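Local structure of odorant-binding protein 1d (Locusta migratoria, 4PT1) at residues 50-53 with 54-58; 40-44 with 45-49. The protein probably binds small odorant molecules as a secreted, helical carrier of the PBP/GOBP family. All blocks are in the same frame, centred on the assembly; numbering follows the deposited sequence.

Contact 1 of 2, residues 50-53 with 54-58; sequences YLKC and IMVEF
Y50 and I54, one turn apart on helix 45-57, form a local i to i+4 side-chain contact within the all-helical, disulfide-linked fold of insect odorant-binding proteins. With CG of Y50 anti to the backbone N (chi1 176°), the tyrosine ring stands outward from the helix, level with its own CA. It is I54 that spans the turn: its extended CG1-CD1 arm (chi2 171°) reaches back toward residue 50 and puts CD1 3.5 Å from CE2 of Y50. The methyl meets the CE2-CZ side of the ring at a slant. Beyond it, Y50 OH is hydrogen-bonded to D19 of helix 15-26, which fixes the far end of the ring. I54, together with L51, lines the pocket that holds 2-(2-methoxyethoxy)ethanol, while Y50 packs against I54 and against F125 of helix 115-129, itself a pocket residue. With an alanine here in place of Y50 the phenol is gone, which is likely to leave D19 without that partner and a gap beside CD1 of I54.

On another side of the helix, K52 and V56 run side by side in the same direction, with K52 CE 4.0 Å from V56 CG2; the lysine NZ pairs with D63 in a salt bridge. C53 SG is bonded to C22 and so ties this turn to helix 15-26. Underneath, the four i to i+4 backbone bonds that join residues 50-53 to 54-57 are regular, that from V56 N to K52 O measuring 2.9 Å. F58 leaves helical geometry, yet its N still reaches I54 O at 3.0 Å, while CG2 of I54 lies at the edge of the F58 ring, in its plane.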
loop_
_atom_site.group_PDB
_atom_site.type_symbol
_atom_site.label_atom_id
_atom_site.label_comp_id
_atom_site.label_asym_id
_atom_site.label_seq_id
_atom_site.Cartn_x
_atom_site.Cartn_y
_atom_site.Cartn_z
ATOM N N TYR A 50 -4.327 7.458 4.546
ATOM C CA TYR A 50 -3.676 6.317 5.180
ATOM C C TYR A 50 -2.715 5.599 4.204
ATOM O O TYR A 50 -1.572 5.309 4.564
ATOM C CB TYR A 50 -4.720 5.361 5.721
ATOM C CG TYR A 50 -4.152 4.100 6.305
ATOM C CD1 TYR A 50 -3.692 4.066 7.628
ATOM C CD2 TYR A 50 -4.098 2.931 5.562
ATOM C CE1 TYR A 50 -3.197 2.904 8.168
ATOM C CE2 TYR A 50 -3.582 1.756 6.092
ATOM C CZ TYR A 50 -3.132 1.756 7.390
ATOM O OH TYR A 50 -2.655 0.605 7.899
ATOM N N LEU A 51 -3.163 5.308 2.977
ATOM C CA LEU A 51 -2.281 4.789 1.917
ATOM C C LEU A 51 -1.080 5.707 1.693
ATOM O O LEU A 51 0.080 5.249 1.638
ATOM C CB LEU A 51 -3.036 4.603 0.589
ATOM C CG LEU A 51 -4.152 3.539 0.600
ATOM C CD1 LEU A 51 -4.849 3.512 -0.753
ATOM C CD2 LEU A 51 -3.642 2.147 0.987
ATOM N N LYS A 52 -1.359 7.005 1.579
ATOM C CA LYS A 52 -0.300 8.001 1.420
ATOM C C LYS A 52 0.687 7.930 2.581
ATOM O O LYS A 52 1.903 7.953 2.378
ATOM C CB LYS A 52 -0.917 9.407 1.256
ATOM C CG LYS A 52 0.067 10.558 1.173
ATOM C CD LYS A 52 0.307 11.216 2.505
ATOM C CE LYS A 52 1.015 12.546 2.306
ATOM N NZ LYS A 52 1.289 13.169 3.607
ATOM N N CYS A 53 0.176 7.818 3.797
ATOM C CA CYS A 53 1.029 7.812 4.976
ATOM C C CYS A 53 1.972 6.613 4.976
ATOM O O CYS A 53 3.138 6.760 5.310
ATOM C CB CYS A 53 0.165 7.828 6.242
ATOM S SG CYS A 53 1.107 7.795 7.767
ATOM N N ILE A 54 1.465 5.433 4.623
ATOM C CA ILE A 54 2.289 4.231 4.479
ATOM C C ILE A 54 3.401 4.485 3.453
ATOM O O ILE A 54 4.561 4.182 3.690
ATOM C CB ILE A 54 1.456 2.996 4.073
ATOM C CG1 ILE A 54 0.654 2.480 5.266
ATOM C CG2 ILE A 54 2.355 1.840 3.589
ATOM C CD1 ILE A 54 -0.324 1.411 4.851
ATOM N N MET A 55 3.051 5.063 2.310
ATOM C CA MET A 55 4.066 5.272 1.287
ATOM C C MET A 55 5.145 6.237 1.774
ATOM O O MET A 55 6.325 6.048 1.474
ATOM C CB MET A 55 3.438 5.756 -0.017
ATOM C CG MET A 55 2.530 4.725 -0.663
ATOM S SD MET A 55 1.882 5.308 -2.229
ATOM C CE MET A 55 3.317 5.036 -3.278
ATOM N N VAL A 56 4.746 7.267 2.514
ATOM C CA VAL A 56 5.707 8.262 3.046
ATOM C C VAL A 56 6.631 7.595 4.046
ATOM O O VAL A 56 7.829 7.806 4.020
ATOM C CB VAL A 56 5.006 9.472 3.700
ATOM C CG1 VAL A 56 6.038 10.360 4.382
ATOM C CG2 VAL A 56 4.240 10.267 2.655
ATOM N N GLU A 57 6.074 6.749 4.904
ATOM C CA GLU A 57 6.879 6.063 5.914
ATOM C C GLU A 57 7.864 5.054 5.269
ATOM O O GLU A 57 8.948 4.798 5.814
ATOM C CB GLU A 57 5.966 5.382 6.925
ATOM C CG GLU A 57 5.184 6.356 7.792
ATOM C CD GLU A 57 6.059 7.153 8.733
ATOM O OE1 GLU A 57 6.816 6.543 9.518
ATOM O OE2 GLU A 57 5.965 8.396 8.703
ATOM N N PHE A 58 7.517 4.523 4.100
ATOM C CA PHE A 58 8.441 3.631 3.364
ATOM C C PHE A 58 9.116 4.292 2.154
ATOM O O PHE A 58 9.518 3.612 1.208
ATOM C CB PHE A 58 7.725 2.337 2.961
ATOM C CG PHE A 58 7.290 1.509 4.134
ATOM C CD1 PHE A 58 8.236 0.937 4.979
ATOM C CD2 PHE A 58 5.942 1.303 4.399
ATOM C CE1 PHE A 58 7.840 0.181 6.080
ATOM C CE2 PHE A 58 5.539 0.541 5.490
ATOM C CZ PHE A 58 6.497 -0.026 6.325
#

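Contact 2 of 2, residues 40-44 with 45-49; sequences QTVDD and DDFKC
D44 O accepts a hydrogen bond from K48 N at 3.1 Å, nearly straight at 166°, the first regular helical bond across the start of helix 45-57. The side chain of the same residue makes a second, longer and more bent bond, from F47 N to D44 OD2 at 3.2 Å, in which the donor approaches from above the carboxylate plane. The carboxylate is brought to the F47 amide because D44 CG lies beside the carbonyl carbon (chi1 159°), folding the group forward over the first turn. D44 is thus the N-cap of helix 45-57, and its negative charge would probably be stabilised by the helix dipole. That setting may also ease the approach of a second carboxylate, for D46 OD2 lies 3.7 Å from D44 OD2, the two planes turned 79° apart.

Just before the cap, V42 brings its CG1 methyl over one face of the F47 ring in a CH-pi contact, 4.2 Å from the centroid; the two side chains cross at about a right angle. V42 also packs on M32 and Y36, and the F47 ring meets that of Y36, so the loop end and the first helical turn lean together on helix 30-37. K48 runs back along the loop, extended beyond CG, with CE 3.3 Å from D43 O; its NZ forms a salt bridge with E101 of helix 99-113, where C49 is disulfide-bonded to C100.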
loop_
_atom_site.group_PDB
_atom_site.type_symbol
_atom_site.label_atom_id
_atom_site.label_comp_id
_atom_site.label_asym_id
_atom_site.label_seq_id
_atom_site.Cartn_x
_atom_site.Cartn_y
_atom_site.Cartn_z
ATOM N N GLN A 40 -13.528 -4.985 -0.327
ATOM C CA GLN A 40 -14.614 -4.004 -0.261
ATOM C C GLN A 40 -14.085 -2.640 -0.669
ATOM O O GLN A 40 -12.966 -2.272 -0.308
ATOM C CB GLN A 40 -15.174 -3.929 1.160
ATOM N N THR A 41 -14.859 -1.877 -1.426
ATOM C CA THR A 41 -14.369 -0.549 -1.792
ATOM C C THR A 41 -14.368 0.385 -0.573
ATOM O O THR A 41 -15.401 0.634 0.044
ATOM C CB THR A 41 -15.146 0.068 -2.955
ATOM O OG1 THR A 41 -14.890 -0.704 -4.132
ATOM C CG2 THR A 41 -14.707 1.502 -3.177
ATOM N N VAL A 42 -13.172 0.846 -0.216
ATOM C CA VAL A 42 -12.986 1.843 0.813
ATOM C C VAL A 42 -12.335 3.042 0.131
ATOM O O VAL A 42 -11.184 2.966 -0.267
ATOM C CB VAL A 42 -12.088 1.314 1.953
ATOM C CG1 VAL A 42 -12.120 2.283 3.124
ATOM C CG2 VAL A 42 -12.536 -0.074 2.403
ATOM N N ASP A 43 -13.087 4.133 -0.036
ATOM C CA ASP A 43 -12.596 5.339 -0.722
ATOM C C ASP A 43 -12.733 6.639 0.105
ATOM O O ASP A 43 -12.648 7.735 -0.429
ATOM C CB ASP A 43 -13.348 5.514 -2.024
ATOM C CG ASP A 43 -14.718 6.129 -1.814
ATOM O OD1 ASP A 43 -15.565 5.514 -1.122
ATOM O OD2 ASP A 43 -14.930 7.246 -2.316
ATOM N N ASP A 44 -12.974 6.506 1.399
ATOM C CA ASP A 44 -13.022 7.649 2.300
ATOM C C ASP A 44 -11.724 8.453 2.183
ATOM O O ASP A 44 -10.643 7.875 1.992
ATOM C CB ASP A 44 -13.248 7.130 3.715
ATOM C CG ASP A 44 -12.823 8.104 4.787
ATOM O OD1 ASP A 44 -13.375 9.222 4.858
ATOM O OD2 ASP A 44 -11.939 7.729 5.585
ATOM N N ASP A 45 -11.847 9.783 2.252
ATOM C CA ASP A 45 -10.703 10.674 2.177
ATOM C C ASP A 45 -9.617 10.257 3.159
ATOM O O ASP A 45 -8.455 10.335 2.820
ATOM C CB ASP A 45 -11.097 12.126 2.468
ATOM C CG ASP A 45 -11.829 12.790 1.309
ATOM O OD1 ASP A 45 -12.045 12.126 0.276
ATOM O OD2 ASP A 45 -12.193 13.979 1.433
ATOM N N ASP A 46 -9.992 9.840 4.365
ATOM C CA ASP A 46 -9.007 9.397 5.368
ATOM C C ASP A 46 -8.299 8.101 5.001
ATOM O O ASP A 46 -7.118 7.954 5.275
ATOM C CB ASP A 46 -9.638 9.216 6.749
ATOM C CG ASP A 46 -10.168 10.517 7.330
ATOM O OD1 ASP A 46 -9.519 11.551 7.115
ATOM O OD2 ASP A 46 -11.211 10.489 8.016
ATOM N N PHE A 47 -9.014 7.158 4.402
ATOM C CA PHE A 47 -8.352 5.946 3.922
ATOM C C PHE A 47 -7.289 6.260 2.844
ATOM O O PHE A 47 -6.180 5.725 2.878
ATOM C CB PHE A 47 -9.357 4.910 3.432
ATOM C CG PHE A 47 -8.700 3.695 2.861
ATOM C CD1 PHE A 47 -8.061 2.809 3.691
ATOM C CD2 PHE A 47 -8.674 3.482 1.496
ATOM C CE1 PHE A 47 -7.423 1.692 3.169
ATOM C CE2 PHE A 47 -8.035 2.377 0.962
ATOM C CZ PHE A 47 -7.405 1.486 1.809
ATOM N N LYS A 48 -7.595 7.138 1.901
ATOM C CA LYS A 48 -6.592 7.563 0.916
ATOM C C LYS A 48 -5.322 8.134 1.576
ATOM O O LYS A 48 -4.184 7.840 1.169
ATOM C CB LYS A 48 -7.191 8.585 -0.043
ATOM C CG LYS A 48 -8.441 8.052 -0.735
ATOM C CD LYS A 48 -8.855 8.930 -1.893
ATOM C CE LYS A 48 -10.154 8.429 -2.504
ATOM N NZ LYS A 48 -10.776 9.449 -3.387
ATOM N N CYS A 49 -5.516 8.947 2.603
ATOM C CA CYS A 49 -4.381 9.550 3.283
ATOM C C CYS A 49 -3.636 8.515 4.124
ATOM O O CYS A 49 -2.451 8.652 4.331
ATOM C CB CYS A 49 -4.831 10.754 4.114
ATOM S SG CYS A 49 -5.290 12.186 3.090
#

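How the contacts relate
From the N terminus, the chain leaves helix 30-37 and crosses a loop that ends in contact 2, where residues 40-44 turn into the first turn of helix 45-57. Contact 1 follows directly on the same helix, carrying it to its C-terminal end and the turn out at F58. The two are in series, neither nested nor crossed, with centres about 13 Å apart; each is local, so neither closes a long loop. Together they cover the helix from start to finish. Contact 2 joins its N-terminal end to helices 30-37 and 99-113, whereas contact 1 joins the later turns to helices 15-26, 99-113 and 115-129.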